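Local coordinates for protein putative nucleotide-diphospho-sugar transferase (Desulfovibrio desulfuricans subsp. desulfuricans, PDB 3CGX) that probably transfers a sugar from a nucleotide-diphospho-sugar donor to an acceptor, though its substrates are not established, at residues 200-205 with 224-229. Residues are numbered along the deposited sequence; the frame is centred on the assembly and turned at random.
Sequences VLYRTN and ALIRQY
Y202 and I226 form the buried half of this contact between the last turns of helix 195-204 and the short helix 223-226. CG anti to the backbone N (chi1 -177°) lays the Y202 ring alongside I226, and its CD2 rests 3.8 Å from the CG2 branch of I226. The approach is oblique, and the same methyl also lies 4.1 Å from Y202 CB. L219 of helix 214-221 packs against both side chains, while the Y202 hydroxyl is hydrogen-bonded to D223. At the ring's edge, near its plane, CD of R227 sits 4.2 Å from Y202 CE2 and leads into the looser, more polar side. There the guanidinium groups of R203 and R227 stack almost parallel, planes 6° apart and centres 4.6 Å apart. NE of R203 stands over one face of the R227 group, offset toward its edge, and R203 NE lies 3.8 Å from R227 NE. R227 bends at chi2 and chi3, which brings its end up to R203, whose CD lies 3.8 Å from R227 NE. Stacked flat, the pair still reaches acceptors beside it: R227 NE forms a salt bridge with D230, and R203 NH1 is hydrogen-bonded to N199 OD1 and I231 O. The carboxylate of D230, also in a long, weak ion pair with R203 NH1, probably lets the two cations lie face on face on the more exposed side, next to the buried Y202–I226 packing.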
ATOM      1  N   VAL A 200     -18.127   2.604   2.886  1.00 23.88           N
ATOM      2  CA  VAL A 200     -18.186   1.426   1.983  1.00 22.88           C
ATOM      3  C   VAL A 200     -17.338   0.294   2.542  1.00 23.54           C
ATOM      4  O   VAL A 200     -17.792  -0.873   2.551  1.00 25.28           O
ATOM      5  CB  VAL A 200     -17.719   1.763   0.549  1.00 22.55           C
ATOM      6  CG1 VAL A 200     -17.619   0.474  -0.310  1.00 24.59           C
ATOM      7  CG2 VAL A 200     -18.611   2.851  -0.077  1.00 22.08           C
ATOM      8  N   LEU A 201     -16.152   0.629   3.050  1.00 22.02           N
ATOM      9  CA  LEU A 201     -15.251  -0.371   3.654  1.00 24.15           C
ATOM     10  C   LEU A 201     -16.026  -1.123   4.734  1.00 26.39           C
ATOM     11  O   LEU A 201     -16.007  -2.367   4.819  1.00 28.85           O
ATOM     12  CB  LEU A 201     -13.988   0.239   4.272  1.00 25.18           C
ATOM     13  CG  LEU A 201     -12.968  -0.648   5.023  1.00 25.13           C
ATOM     14  CD1 LEU A 201     -12.207  -1.631   4.083  1.00 22.11           C
ATOM     15  CD2 LEU A 201     -11.935   0.208   5.829  1.00 26.42           C
ATOM     16  N   TYR A 202     -16.711  -0.344   5.558  1.00 21.61           N
ATOM     17  CA  TYR A 202     -17.484  -0.862   6.713  1.00 19.69           C
ATOM     18  C   TYR A 202     -18.659  -1.713   6.282  1.00 24.32           C
ATOM     19  O   TYR A 202     -18.833  -2.841   6.743  1.00 25.47           O
ATOM     20  CB  TYR A 202     -17.993   0.314   7.589  1.00 20.78           C
ATOM     21  CG  TYR A 202     -18.760  -0.081   8.865  1.00 19.65           C
ATOM     22  CD1 TYR A 202     -18.261  -1.065   9.730  1.00 20.67           C
ATOM     23  CD2 TYR A 202     -19.934   0.565   9.219  1.00 23.94           C
ATOM     24  CE1 TYR A 202     -18.937  -1.402  10.895  1.00 23.19           C
ATOM     25  CE2 TYR A 202     -20.618   0.233  10.383  1.00 26.02           C
ATOM     26  CZ  TYR A 202     -20.103  -0.764  11.202  1.00 20.23           C
ATOM     27  OH  TYR A 202     -20.760  -1.061  12.343  1.00 18.67           O
ATOM     28  N   ARG A 203     -19.442  -1.213   5.346  1.00 22.80           N
ATOM     29  CA  ARG A 203     -20.694  -1.871   5.046  1.00 23.95           C
ATOM     30  C   ARG A 203     -20.555  -3.105   4.150  1.00 28.96           C
ATOM     31  O   ARG A 203     -21.399  -3.991   4.197  1.00 34.49           O
ATOM     32  CB  ARG A 203     -21.657  -0.897   4.459  1.00 26.02           C
ATOM     33  CG  ARG A 203     -22.123   0.131   5.524  1.00 24.26           C
ATOM     34  CD  ARG A 203     -22.709   1.317   4.892  1.00 28.93           C
ATOM     35  NE  ARG A 203     -23.988   1.008   4.331  1.00 26.58           N
ATOM     36  CZ  ARG A 203     -24.531   1.691   3.326  1.00 35.28           C
ATOM     37  NH1 ARG A 203     -23.886   2.715   2.749  1.00 32.53           N
ATOM     38  NH2 ARG A 203     -25.716   1.352   2.892  1.00 29.46           N
ATOM     39  N   THR A 204     -19.497  -3.162   3.366  1.00 28.50           N
ATOM     40  CA  THR A 204     -19.274  -4.301   2.462  1.00 31.48           C
ATOM     41  C   THR A 204     -18.414  -5.408   3.074  1.00 31.80           C
ATOM     42  O   THR A 204     -18.257  -6.474   2.484  1.00 37.41           O
ATOM     43  CB  THR A 204     -18.636  -3.820   1.140  1.00 33.40           C
ATOM     44  OG1 THR A 204     -17.310  -3.308   1.394  1.00 32.28           O
ATOM     45  CG2 THR A 204     -19.537  -2.746   0.461  1.00 27.29           C
ATOM     46  N   ASN A 205     -17.847  -5.198   4.256  1.00 36.56           N
ATOM     47  CA  ASN A 205     -17.038  -6.262   4.878  1.00 40.66           C
ATOM     48  C   ASN A 205     -17.729  -6.967   6.034  1.00 44.78           C
ATOM     49  O   ASN A 205     -17.099  -7.758   6.748  1.00 46.56           O
ATOM     50  CB  ASN A 205     -15.673  -5.765   5.334  1.00 41.94           C
ATOM     51  CG  ASN A 205     -14.715  -5.620   4.201  1.00 44.80           C
ATOM     52  OD1 ASN A 205     -14.464  -4.508   3.718  1.00 40.73           O
ATOM     53  ND2 ASN A 205     -14.200  -6.735   3.734  1.00 29.68           N
ATOM     54  N   ALA A 224     -22.378   4.572  14.756  1.00 15.35           N
ATOM     55  CA  ALA A 224     -23.319   5.669  14.743  1.00 16.06           C
ATOM     56  C   ALA A 224     -22.812   6.863  13.956  1.00 15.10           C
ATOM     57  O   ALA A 224     -23.597   7.694  13.504  1.00 18.35           O
ATOM     58  CB  ALA A 224     -23.674   6.112  16.191  1.00 17.02           C
ATOM     59  N   LEU A 225     -21.493   6.975  13.891  1.00 16.41           N
ATOM     60  CA  LEU A 225     -20.831   8.057  13.146  1.00 18.94           C
ATOM     61  C   LEU A 225     -20.766   7.688  11.640  1.00 15.09           C
ATOM     62  O   LEU A 225     -21.199   8.440  10.760  1.00 18.15           O
ATOM     63  CB  LEU A 225     -19.435   8.295  13.708  1.00 18.98           C
ATOM     64  CG  LEU A 225     -18.578   9.304  12.940  1.00 19.38           C
ATOM     65  CD1 LEU A 225     -19.298  10.636  12.812  1.00 20.93           C
ATOM     66  CD2 LEU A 225     -17.219   9.355  13.663  1.00 22.48           C
ATOM     67  N   ILE A 226     -20.234   6.520  11.365  1.00 16.50           N
ATOM     68  CA  ILE A 226     -20.037   6.058   9.973  1.00 17.50           C
ATOM     69  C   ILE A 226     -21.313   5.945   9.171  1.00 18.93           C
ATOM     70  O   ILE A 226     -21.354   6.342   8.008  1.00 17.09           O
ATOM     71  CB  ILE A 226     -19.229   4.749   9.915  1.00 20.94           C
ATOM     72  CG1 ILE A 226     -17.846   4.978  10.490  1.00 20.42           C
ATOM     73  CG2 ILE A 226     -19.134   4.191   8.469  1.00 21.65           C
ATOM     74  CD1 ILE A 226     -17.114   3.663  10.732  1.00 22.92           C
ATOM     75  N   ARG A 227     -22.377   5.479   9.814  1.00 17.11           N
ATOM     76  CA  ARG A 227     -23.687   5.328   9.164  1.00 20.42           C
ATOM     77  C   ARG A 227     -24.445   6.642   8.858  1.00 17.24           C
ATOM     78  O   ARG A 227     -25.540   6.619   8.308  1.00 19.03           O
ATOM     79  CB  ARG A 227     -24.564   4.367  10.000  1.00 19.85           C
ATOM     80  CG  ARG A 227     -24.067   2.896  10.025  1.00 18.23           C
ATOM     81  CD  ARG A 227     -23.796   2.292   8.651  1.00 20.49           C
ATOM     82  NE  ARG A 227     -24.938   2.436   7.747  1.00 23.12           N
ATOM     83  CZ  ARG A 227     -25.943   1.591   7.716  1.00 31.03           C
ATOM     84  NH1 ARG A 227     -25.935   0.580   8.563  1.00 29.84           N
ATOM     85  NH2 ARG A 227     -26.952   1.759   6.866  1.00 30.77           N
ATOM     86  N   GLN A 228     -23.853   7.777   9.241  1.00 16.81           N
ATOM     87  CA  GLN A 228     -24.370   9.088   8.897  1.00 16.59           C
ATOM     88  C   GLN A 228     -23.783   9.543   7.547  1.00 16.30           C
ATOM     89  O   GLN A 228     -24.103  10.633   7.066  1.00 19.59           O
ATOM     90  CB  GLN A 228     -24.064  10.111   9.973  1.00 23.25           C
ATOM     91  CG  GLN A 228     -24.819   9.845  11.283  1.00 23.23           C
ATOM     92  CD  GLN A 228     -24.581  10.932  12.274  1.00 27.31           C
ATOM     93  OE1 GLN A 228     -25.269  11.946  12.252  1.00 32.29           O
ATOM     94  NE2 GLN A 228     -23.625  10.735  13.161  1.00 28.93           N
ATOM     95  N   TYR A 229     -22.945   8.696   6.958  1.00 19.34           N
ATOM     96  CA  TYR A 229     -22.306   8.996   5.653  1.00 20.95           C
ATOM     97  C   TYR A 229     -22.533   7.861   4.676  1.00 21.75           C
ATOM     98  O   TYR A 229     -21.643   7.449   3.938  1.00 21.93           O
ATOM     99  CB  TYR A 229     -20.805   9.357   5.833  1.00 20.71           C
ATOM    100  CG  TYR A 229     -20.617  10.568   6.696  1.00 19.00           C
ATOM    101  CD1 TYR A 229     -20.677  11.844   6.148  1.00 18.56           C
ATOM    102  CD2 TYR A 229     -20.524  10.450   8.081  1.00 20.98           C
ATOM    103  CE1 TYR A 229     -20.604  12.940   6.922  1.00 16.69           C
ATOM    104  CE2 TYR A 229     -20.464  11.588   8.883  1.00 20.45           C
ATOM    105  CZ  TYR A 229     -20.471  12.835   8.279  1.00 19.28           C
ATOM    106  OH  TYR A 229     -20.435  14.017   9.014  1.00 24.02           O
TER